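Local coordinates for uncharacterized protein (Bacteroides ovatus, PDB 4FS7) that is of unknown function but, as an extracellular leucine-rich repeat protein of the BspA type, probably binds other proteins along its elongated solenoid, at residues A[18-23]-A[57-62]; A[122-127]-A[142-147]; A[226-231]-A[248-253]; A[285-290]-A[308-313]. All blocks are in the same frame, centred on the assembly; numbering follows the deposited sequence. Where two conformers were deposited one is given.

Contact 1: A[18-23]-A[57-62]; sequences GTVEVS and YDVVSI
Thr19 to Val22 pair in parallel with Asp58 to Ile62, joining two strands of the mixed sheet at the N-terminal end of the leucine-rich repeat solenoid, and the pairing contains a beta bulge. The two strand axes make an angle of 45°, so the pair is strongly twisted. Val20 brackets Val59 in regular parallel fashion: its N donates to Asp58 O (3.0 Å), and its O accepts from Val60 N (3.1 Å). The next bond skips a residue, because Val22 N reaches Ser61 O (3.0 Å). Val60 and Ser61 therefore both lie opposite Glu21, and the Ser61 N is buried with no hydrogen-bonding partner.

Val20, Val22, Val59 and Ile62 line one face of the sheet. On it, Val22 CG2 meets Val59 CG1 at 3.7 Å, while the other branch of Val59, CG2, meets Val20 CG2. Val20 and Val22 also pack on Tyr11 of strand 9-13. Farther back, Val20 CG1 crosses the Tyr57 side chain at about a right angle, 3.7 Å from Tyr57 CB. Thr19 is on the opposite face, where Val60 CG2 reaches its CB from the bulge and its OG1 turns to Glu16 O. With Ser61 OG held between its own backbone N and carbonyl carbon (chi1 62°), the hydroxyl oxygen sits against the strand, 3.2 Å from Glu21 CB.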
loop_
_atom_site.group_PDB
_atom_site.type_symbol
_atom_site.label_atom_id
_atom_site.label_comp_id
_atom_site.label_asym_id
_atom_site.label_seq_id
_atom_site.Cartn_x
_atom_site.Cartn_y
_atom_site.Cartn_z
ATOM N N GLY A 18 -45.021 6.908 -4.911
ATOM C CA GLY A 18 -45.232 5.541 -5.378
ATOM C C GLY A 18 -44.008 4.661 -5.393
ATOM O O GLY A 18 -43.952 3.742 -6.189
ATOM N N THR A 19 -43.065 4.912 -4.480
ATOM C CA THR A 19 -41.808 4.149 -4.413
ATOM C C THR A 19 -41.529 3.561 -3.030
ATOM O O THR A 19 -41.982 4.066 -1.983
ATOM C CB THR A 19 -40.577 4.990 -4.829
ATOM O OG1 THR A 19 -40.319 6.007 -3.856
ATOM C CG2 THR A 19 -40.769 5.600 -6.223
ATOM N N VAL A 20 -40.772 2.475 -3.041
ATOM C CA VAL A 20 -40.267 1.842 -1.839
ATOM C C VAL A 20 -38.796 1.470 -2.007
ATOM O O VAL A 20 -38.276 1.360 -3.146
ATOM C CB VAL A 20 -41.065 0.579 -1.433
ATOM C CG1 VAL A 20 -42.525 0.941 -0.996
ATOM C CG2 VAL A 20 -41.071 -0.446 -2.548
ATOM N N GLU A 21 -38.160 1.313 -0.854
ATOM C CA GLU A 21 -36.796 0.772 -0.756
ATOM C C GLU A 21 -36.875 -0.597 -0.092
ATOM O O GLU A 21 -37.671 -0.840 0.821
ATOM C CB GLU A 21 -35.835 1.699 0.058
ATOM C CG GLU A 21 -36.161 1.727 1.583
ATOM C CD GLU A 21 -35.224 2.537 2.508
ATOM O OE1 GLU A 21 -34.139 2.957 2.114
ATOM O OE2 GLU A 21 -35.619 2.741 3.669
ATOM N N VAL A 22 -36.036 -1.520 -0.529
ATOM C CA VAL A 22 -35.829 -2.771 0.187
ATOM C C VAL A 22 -35.101 -2.463 1.487
ATOM O O VAL A 22 -34.057 -1.821 1.491
ATOM C CB VAL A 22 -34.945 -3.723 -0.637
ATOM C CG1 VAL A 22 -34.591 -5.012 0.173
ATOM C CG2 VAL A 22 -35.658 -4.092 -1.938
ATOM N N SER A 23 -35.686 -2.868 2.602
ATOM C CA SER A 23 -35.111 -2.584 3.900
ATOM C C SER A 23 -34.548 -3.802 4.606
ATOM O O SER A 23 -33.914 -3.645 5.658
ATOM C CB SER A 23 -36.103 -1.836 4.757
ATOM O OG SER A 23 -37.206 -2.661 5.022
ATOM N N TYR A 57 -46.247 -0.041 -5.800
ATOM C CA TYR A 57 -45.057 0.676 -5.445
ATOM C C TYR A 57 -43.899 0.117 -6.260
ATOM O O TYR A 57 -43.682 -1.067 -6.321
ATOM C CB TYR A 57 -44.784 0.532 -3.946
ATOM C CG TYR A 57 -45.884 1.096 -3.104
ATOM C CD1 TYR A 57 -45.886 2.432 -2.754
ATOM C CD2 TYR A 57 -46.915 0.316 -2.672
ATOM C CE1 TYR A 57 -46.900 2.992 -1.997
ATOM C CE2 TYR A 57 -47.983 0.884 -1.893
ATOM C CZ TYR A 57 -47.949 2.220 -1.586
ATOM O OH TYR A 57 -48.992 2.781 -0.843
ATOM N N ASP A 58 -43.151 1.019 -6.856
ATOM C CA ASP A 58 -41.945 0.670 -7.601
ATOM C C ASP A 58 -40.787 0.513 -6.629
ATOM O O ASP A 58 -40.599 1.368 -5.774
ATOM C CB ASP A 58 -41.661 1.791 -8.590
ATOM C CG ASP A 58 -42.758 1.898 -9.662
ATOM O OD1 ASP A 58 -43.087 0.873 -10.315
ATOM O OD2 ASP A 58 -43.338 2.998 -9.802
ATOM N N VAL A 59 -40.040 -0.573 -6.790
ATOM C CA VAL A 59 -38.891 -0.877 -5.950
ATOM C C VAL A 59 -37.659 -0.228 -6.611
ATOM O O VAL A 59 -37.122 -0.770 -7.576
ATOM C CB VAL A 59 -38.759 -2.393 -5.790
ATOM C CG1 VAL A 59 -37.572 -2.738 -4.851
ATOM C CG2 VAL A 59 -40.069 -3.051 -5.261
ATOM N N VAL A 60 -37.241 0.922 -6.080
ATOM C CA VAL A 60 -36.260 1.759 -6.741
ATOM C C VAL A 60 -34.920 1.882 -6.035
ATOM O O VAL A 60 -34.004 2.475 -6.577
ATOM C CB VAL A 60 -36.828 3.155 -7.049
ATOM C CG1 VAL A 60 -38.088 3.015 -7.903
ATOM C CG2 VAL A 60 -37.101 3.960 -5.780
ATOM N N SER A 61 -34.795 1.295 -4.851
ATOM C CA SER A 61 -33.549 1.399 -4.112
ATOM C C SER A 61 -33.445 0.241 -3.134
ATOM O O SER A 61 -34.436 -0.401 -2.758
ATOM C CB SER A 61 -33.396 2.740 -3.405
ATOM O OG SER A 61 -34.402 2.931 -2.464
ATOM N N ILE A 62 -32.207 0.015 -2.687
ATOM C CA ILE A 62 -31.902 -0.862 -1.559
ATOM C C ILE A 62 -31.398 0.043 -0.454
ATOM O O ILE A 62 -30.504 0.870 -0.670
ATOM C CB ILE A 62 -30.904 -1.984 -1.928
ATOM C CG1 ILE A 62 -31.547 -2.908 -2.979
ATOM C CG2 ILE A 62 -30.485 -2.783 -0.674
ATOM C CD1 ILE A 62 -30.621 -3.868 -3.555
#

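Contact 2: A[122-127]-A[142-147]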
loop_
_atom_site.group_PDB
_atom_site.type_symbol
_atom_site.label_atom_id
_atom_site.label_comp_id
_atom_site.label_asym_id
_atom_site.label_seq_id
_atom_site.Cartn_x
_atom_site.Cartn_y
_atom_site.Cartn_z
ATOM N N ILE A 122 -17.993 -9.911 -9.784
ATOM C CA ILE A 122 -18.980 -8.851 -9.949
ATOM C C ILE A 122 -18.722 -8.143 -11.251
ATOM O O ILE A 122 -17.571 -8.031 -11.679
ATOM C CB ILE A 122 -18.980 -7.861 -8.734
ATOM C CG1 ILE A 122 -20.329 -7.121 -8.642
ATOM C CG2 ILE A 122 -17.846 -6.920 -8.815
ATOM C CD1 ILE A 122 -20.776 -6.738 -7.284
ATOM N N LEU A 123 -19.800 -7.677 -11.869
ATOM C CA LEU A 123 -19.727 -6.830 -13.029
ATOM C C LEU A 123 -20.299 -5.455 -12.681
ATOM O O LEU A 123 -21.469 -5.307 -12.311
ATOM C CB LEU A 123 -20.497 -7.447 -14.194
ATOM C CG LEU A 123 -19.928 -8.771 -14.698
ATOM C CD1 LEU A 123 -20.823 -9.410 -15.752
ATOM C CD2 LEU A 123 -18.480 -8.616 -15.240
ATOM N N LEU A 124 -19.500 -4.438 -12.801
ATOM C CA LEU A 124 -19.907 -3.089 -12.463
ATOM C C LEU A 124 -20.640 -2.442 -13.640
ATOM O O LEU A 124 -20.315 -2.695 -14.798
ATOM C CB LEU A 124 -18.703 -2.230 -12.083
ATOM C CG LEU A 124 -17.927 -2.734 -10.878
ATOM C CD1 LEU A 124 -16.633 -1.915 -10.697
ATOM C CD2 LEU A 124 -18.788 -2.723 -9.618
ATOM N N PRO A 125 -21.653 -1.610 -13.347
ATOM C CA PRO A 125 -22.356 -0.885 -14.415
ATOM C C PRO A 125 -21.428 -0.005 -15.208
ATOM O O PRO A 125 -20.592 0.681 -14.629
ATOM C CB PRO A 125 -23.357 -0.001 -13.655
ATOM C CG PRO A 125 -23.423 -0.525 -12.311
ATOM C CD PRO A 125 -22.196 -1.275 -12.024
ATOM N N LEU A 126 -21.583 -0.008 -16.531
ATOM C CA LEU A 126 -20.686 0.779 -17.361
ATOM C C LEU A 126 -20.735 2.253 -17.081
ATOM O O LEU A 126 -19.749 2.936 -17.367
ATOM C CB LEU A 126 -20.858 0.460 -18.855
ATOM C CG LEU A 126 -20.190 -0.857 -19.253
ATOM C CD1 LEU A 126 -20.494 -1.219 -20.687
ATOM C CD2 LEU A 126 -18.675 -0.762 -19.074
HETATM N N MSE A 127 -21.858 2.769 -16.566
HETATM C CA MSE A 127 -22.001 4.198 -16.288
HETATM C C MSE A 127 -21.695 4.531 -14.814
HETATM O O MSE A 127 -21.998 5.604 -14.338
HETATM C CB MSE A 127 -23.373 4.692 -16.718
HETATM C CG MSE A 127 -23.673 4.474 -18.232
HETATM SE SE MSE A 127 -22.338 5.068 -19.493
HETATM C CE MSE A 127 -22.463 6.725 -18.677
ATOM N N LYS A 142 -11.465 -12.779 -8.403
ATOM C CA LYS A 142 -10.194 -12.988 -9.101
ATOM C C LYS A 142 -9.840 -11.801 -10.006
ATOM O O LYS A 142 -8.659 -11.557 -10.256
ATOM C CB LYS A 142 -10.260 -14.249 -9.936
ATOM C CG LYS A 142 -8.994 -14.596 -10.632
ATOM C CD LYS A 142 -9.139 -15.959 -11.374
ATOM C CE LYS A 142 -7.881 -16.294 -12.157
ATOM N NZ LYS A 142 -7.779 -17.771 -12.370
ATOM N N GLU A 143 -10.854 -11.127 -10.547
ATOM C CA GLU A 143 -10.624 -10.047 -11.460
ATOM C C GLU A 143 -11.693 -9.034 -11.243
ATOM O O GLU A 143 -12.808 -9.340 -10.808
ATOM C CB GLU A 143 -10.605 -10.555 -12.888
ATOM C CG GLU A 143 -11.856 -11.097 -13.448
ATOM C CD GLU A 143 -11.629 -11.400 -14.936
ATOM O OE1 GLU A 143 -11.166 -12.506 -15.234
ATOM O OE2 GLU A 143 -11.819 -10.490 -15.787
ATOM N N ILE A 144 -11.370 -7.802 -11.542
ATOM C CA ILE A 144 -12.375 -6.734 -11.625
ATOM C C ILE A 144 -11.950 -5.662 -12.635
ATOM O O ILE A 144 -10.760 -5.285 -12.702
ATOM C CB ILE A 144 -12.705 -6.106 -10.251
ATOM C CG1 ILE A 144 -14.011 -5.284 -10.357
ATOM C CG2 ILE A 144 -11.527 -5.304 -9.749
ATOM C CD1 ILE A 144 -14.581 -4.828 -9.090
ATOM N N THR A 145 -12.914 -5.251 -13.461
ATOM C CA THR A 145 -12.725 -4.136 -14.373
ATOM C C THR A 145 -13.523 -2.930 -13.919
ATOM O O THR A 145 -14.750 -3.019 -13.668
ATOM C CB THR A 145 -13.093 -4.564 -15.804
ATOM O OG1 THR A 145 -12.213 -5.620 -16.200
ATOM C CG2 THR A 145 -12.970 -3.400 -16.794
ATOM N N ILE A 146 -12.825 -1.826 -13.727
ATOM C CA ILE A 146 -13.442 -0.568 -13.262
ATOM C C ILE A 146 -13.800 0.265 -14.477
ATOM O O ILE A 146 -12.935 0.574 -15.266
ATOM C CB ILE A 146 -12.485 0.315 -12.391
ATOM C CG1 ILE A 146 -11.840 -0.475 -11.246
ATOM C CG2 ILE A 146 -13.229 1.564 -11.854
ATOM C CD1 ILE A 146 -12.814 -1.199 -10.308
ATOM N N PRO A 147 -15.092 0.615 -14.652
ATOM C CA PRO A 147 -15.516 1.397 -15.800
ATOM C C PRO A 147 -14.753 2.726 -15.948
ATOM O O PRO A 147 -14.350 3.346 -14.941
ATOM C CB PRO A 147 -17.016 1.616 -15.510
ATOM C CG PRO A 147 -17.437 0.456 -14.753
ATOM C CD PRO A 147 -16.259 0.177 -13.861
HETATM O O HOH W 1 -15.462 -6.955 -13.244
HETATM O O HOH W 2 -15.298 -10.376 -11.207
HETATM O O HOH W 3 -16.849 -4.744 -13.946
#
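From Ile122 to Leu126 the backbone runs almost parallel to the stretch from Ile144 to Pro147, 15° apart, yet the CA atoms of Ile122 and Ile144 are separated by 7.1 Å and no direct hydrogen bond spans the gap. Three waters fill it instead. One donates to Ile122 O and accepts from Thr145 N, a second lies between Ile122 N and Glu143 O, and the third accepts from Leu124 N (2.9 Å from its oxygen) and donates to Thr145 O.

Beside this wet seam the side chains touch directly. Leu124 CD1 is the hub, meeting Ile144 CD1 and Ile146 CD1 at 3.9 Å each, and Pro147 CD at 3.8 Å. Leu124 and Pro147 cross at about a right angle, and the far edge of the proline ring comes down on the backbone of the preceding coil, with Pro147 CG 3.2 Å from Pro125 O. Ile122 and Ile144 run alongside each other in the same direction; CG1 of Ile144 anti to its backbone N (chi1 -165°) carries CD1 over to Ile122 CG2.

Strand 143-145 pairs directly with 166-168 on its other side. Here, by contrast, neighbouring solenoid coils are joined by apolar packing, with bridging water standing in for sheet hydrogen bonds.

Contact 3: A[226-231]-A[248-253]; sequences ALSKTG and VFYGCT
Tyr250 O is gripped by two donors of the preceding coil, Ser228 OG at 2.8 Å and Lys229 N at 3.0 Å, which reach it from opposite faces of its carbonyl plane. Ser228 can do this because its OG stands anti to its own backbone N (chi1 173°), alongside Tyr250 CB and near the edge of the tyrosine ring. One residue on, Gly251 O takes the ammonium of Lys229, whose NZ lies 2.8 Å away in the carbonyl plane, on a lone pair. The lysine starts out away from the other segment, but a bend at chi2 (-76°) folds its chain back over Gly251.

These bonds join two type II beta turns, Leu227-Thr230 and Phe249-Cys252, stacked on each other in successive coils of the leucine-rich repeat solenoid. Thr230 N points to Cys252 SG (3.6 Å), a long sulfur-accepting bond, while Thr230 OG1 braces its own turn by donating to Leu227 O (2.9 Å). Leu227 N bonds Val248 O, and Leu227 CD1 presses on Phe249 CE1 at 3.5 Å, the two side chains lying side by side. Phe249 in turn meets Phe272.

Carbonyl groups of one turn thus receive backbone, hydroxyl and ammonium donors of the other: Tyr250 O and Gly251 O are both supplied from the preceding coil, the buried Ser228 hydroxyl has its acceptor, and these strandless bends stay in register.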
loop_
_atom_site.group_PDB
_atom_site.type_symbol
_atom_site.label_atom_id
_atom_site.label_comp_id
_atom_site.label_asym_id
_atom_site.label_seq_id
_atom_site.Cartn_x
_atom_site.Cartn_y
_atom_site.Cartn_z
ATOM N N ALA A 226 3.858 2.499 0.889
ATOM C CA ALA A 226 3.048 2.220 -0.308
ATOM C C ALA A 226 3.350 0.927 -0.992
ATOM O O ALA A 226 2.447 0.321 -1.596
ATOM C CB ALA A 226 3.096 3.380 -1.303
ATOM N N LEU A 227 4.618 0.509 -0.925
ATOM C CA LEU A 227 5.062 -0.733 -1.549
ATOM C C LEU A 227 5.668 -1.650 -0.490
ATOM O O LEU A 227 6.500 -2.489 -0.811
ATOM C CB LEU A 227 6.022 -0.448 -2.711
ATOM C CG LEU A 227 5.385 0.215 -3.931
ATOM C CD1 LEU A 227 6.465 0.690 -4.915
ATOM C CD2 LEU A 227 4.471 -0.816 -4.585
ATOM N N SER A 228 5.233 -1.538 0.748
ATOM C CA SER A 228 5.771 -2.378 1.818
ATOM C C SER A 228 5.309 -3.802 1.675
ATOM O O SER A 228 4.150 -4.081 1.325
ATOM C CB SER A 228 5.320 -1.805 3.146
ATOM O OG SER A 228 5.656 -2.652 4.216
ATOM N N LYS A 229 6.188 -4.746 1.967
ATOM C CA LYS A 229 5.856 -6.169 1.895
ATOM C C LYS A 229 5.264 -6.530 0.543
ATOM O O LYS A 229 4.230 -7.204 0.452
ATOM C CB LYS A 229 4.918 -6.569 3.026
ATOM C CG LYS A 229 5.609 -6.589 4.364
ATOM C CD LYS A 229 6.510 -7.819 4.534
ATOM C CE LYS A 229 7.131 -7.729 5.859
ATOM N NZ LYS A 229 8.392 -8.443 5.950
ATOM N N THR A 230 5.887 -6.023 -0.512
ATOM C CA THR A 230 5.582 -6.427 -1.860
ATOM C C THR A 230 6.638 -7.378 -2.403
ATOM O O THR A 230 7.627 -7.678 -1.724
ATOM C CB THR A 230 5.368 -5.219 -2.781
ATOM O OG1 THR A 230 6.594 -4.476 -2.881
ATOM C CG2 THR A 230 4.164 -4.353 -2.334
ATOM N N GLY A 231 6.430 -7.854 -3.630
ATOM C CA GLY A 231 7.283 -8.861 -4.229
ATOM C C GLY A 231 8.332 -8.284 -5.169
ATOM O O GLY A 231 8.963 -9.048 -5.910
ATOM N N VAL A 248 8.638 3.187 2.516
ATOM C CA VAL A 248 7.921 2.859 1.319
ATOM C C VAL A 248 8.078 1.398 0.943
ATOM O O VAL A 248 7.139 0.816 0.430
ATOM C CB VAL A 248 8.280 3.789 0.142
ATOM C CG1 VAL A 248 7.593 3.360 -1.155
ATOM C CG2 VAL A 248 7.960 5.245 0.451
ATOM N N PHE A 249 9.281 0.843 1.155
ATOM C CA PHE A 249 9.567 -0.501 0.828
ATOM C C PHE A 249 9.814 -1.361 2.078
ATOM O O PHE A 249 10.497 -2.397 2.051
ATOM C CB PHE A 249 10.786 -0.595 -0.107
ATOM C CG PHE A 249 10.548 0.071 -1.422
ATOM C CD1 PHE A 249 9.914 -0.610 -2.472
ATOM C CD2 PHE A 249 10.885 1.398 -1.615
ATOM C CE1 PHE A 249 9.657 0.013 -3.679
ATOM C CE2 PHE A 249 10.646 2.012 -2.800
ATOM C CZ PHE A 249 10.011 1.336 -3.843
ATOM N N TYR A 250 9.199 -0.980 3.180
ATOM C CA TYR A 250 9.449 -1.665 4.444
ATOM C C TYR A 250 9.263 -3.154 4.339
ATOM O O TYR A 250 8.218 -3.638 3.918
ATOM C CB TYR A 250 8.487 -1.119 5.519
ATOM C CG TYR A 250 8.759 -1.675 6.878
ATOM C CD1 TYR A 250 8.269 -2.918 7.242
ATOM C CD2 TYR A 250 9.555 -1.012 7.781
ATOM C CE1 TYR A 250 8.594 -3.504 8.460
ATOM C CE2 TYR A 250 9.849 -1.579 9.022
ATOM C CZ TYR A 250 9.387 -2.817 9.338
ATOM O OH TYR A 250 9.771 -3.339 10.576
ATOM N N GLY A 251 10.272 -3.927 4.753
ATOM C CA GLY A 251 10.134 -5.336 4.891
ATOM C C GLY A 251 10.019 -6.157 3.628
ATOM O O GLY A 251 9.612 -7.311 3.688
ATOM N N CYS A 252 10.308 -5.561 2.465
ATOM C CA CYS A 252 10.256 -6.314 1.202
ATOM C C CYS A 252 11.336 -7.380 1.241
ATOM O O CYS A 252 12.480 -7.057 1.349
ATOM C CB CYS A 252 10.455 -5.419 -0.002
ATOM S SG CYS A 252 9.057 -4.335 -0.333
ATOM N N THR A 253 10.983 -8.638 1.165
ATOM C CA THR A 253 11.960 -9.715 1.338
ATOM C C THR A 253 12.581 -10.235 0.036
ATOM O O THR A 253 13.605 -10.924 0.071
ATOM C CB THR A 253 11.314 -10.910 2.094
ATOM O OG1 THR A 253 10.245 -11.441 1.331
ATOM C CG2 THR A 253 10.827 -10.485 3.458
HETATM O O HOH W 4 8.049 -8.913 0.721
#

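Contact 4: A[285-290]-A[308-313]. With EDO (1,2-ethanediol), chain C.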
loop_
_atom_site.group_PDB
_atom_site.type_symbol
_atom_site.label_atom_id
_atom_site.label_comp_id
_atom_site.label_asym_id
_atom_site.label_seq_id
_atom_site.Cartn_x
_atom_site.Cartn_y
_atom_site.Cartn_z
ATOM N N SER A 285 20.852 10.618 -3.394
ATOM C CA SER A 285 20.219 11.760 -2.764
ATOM C C SER A 285 21.124 12.326 -1.675
ATOM O O SER A 285 21.911 11.607 -1.048
ATOM C CB SER A 285 18.843 11.434 -2.191
ATOM O OG SER A 285 18.173 12.641 -1.842
ATOM N N VAL A 286 21.024 13.628 -1.446
ATOM C CA VAL A 286 21.977 14.352 -0.611
ATOM C C VAL A 286 22.087 13.803 0.832
ATOM O O VAL A 286 23.150 13.792 1.444
ATOM C CB VAL A 286 21.735 15.877 -0.641
ATOM C CG1 VAL A 286 20.396 16.270 -0.082
ATOM C CG2 VAL A 286 22.814 16.598 0.093
ATOM N N ILE A 287 20.954 13.392 1.380
ATOM C CA ILE A 287 20.873 12.801 2.709
ATOM C C ILE A 287 20.441 11.343 2.548
ATOM O O ILE A 287 19.488 11.064 1.801
ATOM C CB ILE A 287 19.844 13.550 3.578
ATOM C CG1 ILE A 287 20.267 14.981 3.859
ATOM C CG2 ILE A 287 19.574 12.788 4.909
ATOM C CD1 ILE A 287 19.118 15.910 4.210
ATOM N N VAL A 288 21.099 10.436 3.266
ATOM C CA VAL A 288 20.604 9.087 3.520
ATOM C C VAL A 288 19.806 9.189 4.834
ATOM O O VAL A 288 20.404 9.366 5.880
ATOM C CB VAL A 288 21.712 8.021 3.706
ATOM C CG1 VAL A 288 21.085 6.605 3.985
ATOM C CG2 VAL A 288 22.649 7.979 2.498
ATOM N N PRO A 289 18.466 9.202 4.780
ATOM C CA PRO A 289 17.702 9.457 6.023
ATOM C C PRO A 289 17.890 8.399 7.093
ATOM O O PRO A 289 18.417 7.306 6.847
ATOM C CB PRO A 289 16.230 9.427 5.530
ATOM C CG PRO A 289 16.280 9.689 4.111
ATOM C CD PRO A 289 17.574 9.128 3.611
ATOM N N GLU A 290 17.417 8.712 8.285
ATOM C CA GLU A 290 17.434 7.747 9.364
ATOM C C GLU A 290 16.926 6.380 8.931
ATOM O O GLU A 290 15.903 6.285 8.234
ATOM C CB GLU A 290 16.650 8.281 10.577
ATOM C CG GLU A 290 15.147 8.409 10.348
ATOM C CD GLU A 290 14.318 8.635 11.595
ATOM O OE1 GLU A 290 14.814 9.311 12.508
ATOM O OE2 GLU A 290 13.158 8.155 11.668
ATOM N N VAL A 308 26.020 12.551 -2.265
ATOM C CA VAL A 308 25.644 12.173 -0.892
ATOM C C VAL A 308 26.543 12.883 0.113
ATOM O O VAL A 308 27.769 12.739 0.091
ATOM C CB VAL A 308 25.691 10.657 -0.686
ATOM C CG1 VAL A 308 25.300 10.340 0.756
ATOM C CG2 VAL A 308 24.807 9.948 -1.714
ATOM N N LYS A 309 25.936 13.593 1.040
ATOM C CA LYS A 309 26.673 14.351 2.035
ATOM C C LYS A 309 26.386 14.063 3.490
ATOM O O LYS A 309 27.148 14.449 4.364
ATOM C CB LYS A 309 26.489 15.844 1.771
ATOM C CG LYS A 309 27.084 16.246 0.376
ATOM C CD LYS A 309 27.072 17.713 0.045
ATOM C CE LYS A 309 27.464 17.893 -1.455
ATOM N NZ LYS A 309 27.618 19.320 -1.833
ATOM N N PHE A 310 25.298 13.360 3.771
ATOM C CA PHE A 310 24.915 13.032 5.160
ATOM C C PHE A 310 24.449 11.606 5.257
ATOM O O PHE A 310 23.611 11.164 4.460
ATOM C CB PHE A 310 23.808 13.950 5.656
ATOM C CG PHE A 310 24.172 15.400 5.566
ATOM C CD1 PHE A 310 23.964 16.140 4.397
ATOM C CD2 PHE A 310 24.798 16.025 6.623
ATOM C CE1 PHE A 310 24.351 17.484 4.307
ATOM C CE2 PHE A 310 25.160 17.358 6.557
ATOM C CZ PHE A 310 24.947 18.085 5.385
ATOM N N ILE A 311 24.951 10.873 6.243
ATOM C CA ILE A 311 24.505 9.513 6.530
ATOM C C ILE A 311 23.713 9.560 7.844
ATOM O O ILE A 311 24.261 9.857 8.902
ATOM C CB ILE A 311 25.669 8.496 6.706
ATOM C CG1 ILE A 311 26.723 8.623 5.585
ATOM C CG2 ILE A 311 25.081 7.063 6.836
ATOM C CD1 ILE A 311 26.160 8.300 4.202
ATOM N N GLY A 312 22.400 9.335 7.762
ATOM C CA GLY A 312 21.536 9.481 8.863
ATOM C C GLY A 312 21.705 8.496 9.980
ATOM O O GLY A 312 22.276 7.429 9.814
ATOM N N GLU A 313 21.103 8.833 11.108
ATOM C CA GLU A 313 21.051 7.981 12.270
ATOM C C GLU A 313 20.589 6.576 11.926
ATOM O O GLU A 313 19.567 6.375 11.258
ATOM C CB GLU A 313 20.116 8.621 13.295
ATOM C CG GLU A 313 20.158 8.021 14.658
ATOM C CD GLU A 313 19.739 8.971 15.803
ATOM O OE1 GLU A 313 20.116 10.191 15.867
ATOM O OE2 GLU A 313 19.091 8.434 16.719
HETATM C C1 EDO C . 16.830 12.836 1.069
HETATM O O1 EDO C . 17.923 13.711 0.577
HETATM C C2 EDO C . 16.025 13.402 2.269
HETATM O O2 EDO C . 14.847 14.116 1.812
#
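Val288 and Ile311 mark the tight, buried side of this parallel strand pairing, where two neighbouring coils of the leucine-rich repeat solenoid are joined. Their side chains lie side by side, Val288 CG2 resting 3.9 Å from Ile311 CD1 and 4.0 Å from Val308 CG1, and Tyr283 covers Val288 and Val308 from strand 280-283. The backbone is equally close. Val288 N donates to Phe310 O over 2.9 Å in an almost straight bond (177°), and Gly312 N follows to Val288 O. At the entrance Val286 O accepts twice, from Lys309 N at 2.8 Å and from Phe310 N at 3.2 Å.

The outer side is more open to solvent rather than more widely spaced. Ile287 and Phe310 share the face turned away from Val288, the isoleucine CG1 coming obliquely to within 3.9 Å of Phe310 CD1. A 1,2-ethanediol, probably from the crystallisation liquor, lies beside Ile287, its O1 accepting from Ile287 N at 3.2 Å; the same oxygen donates to Ser285 OG in one of the two serine conformers. At the far end the exposed Glu290 and Glu313 make contact through the backbone, Glu290 CA pointing its hydrogen at Glu313 O (3.2 Å), while their carboxylates stay apart.

Cohesion thus rests on main-chain bonds and buried aliphatic branches, while the diol, also bonded to Ile267 N, serves polar groups on the strand edge away from 308-313.

How the contacts relate
The four contacts follow one another along the chain and along the elongated molecule. Contact 1, in the six-strand mixed sheet at the N-terminal end, lies with its centre about 25 Å from that of contact 2. The centres of contacts 2 and 3 are about 28 Å apart, those of contacts 3 and 4 about 21 Å, and those of contacts 1 and 4 about 62 Å. None touches another. Contact 2 includes strand 143-145, which pairs with 166-168, and lies on that strand's other side. Contact 3 lies in the bends between two parallel sheets, one holding 221-222 and 243-244, the other 234-237 and 257-260. Contact 4 is the first strand pair of the parallel sheet from 287-288 to 356-357. Coil-to-coil joints thus recur along the solenoid.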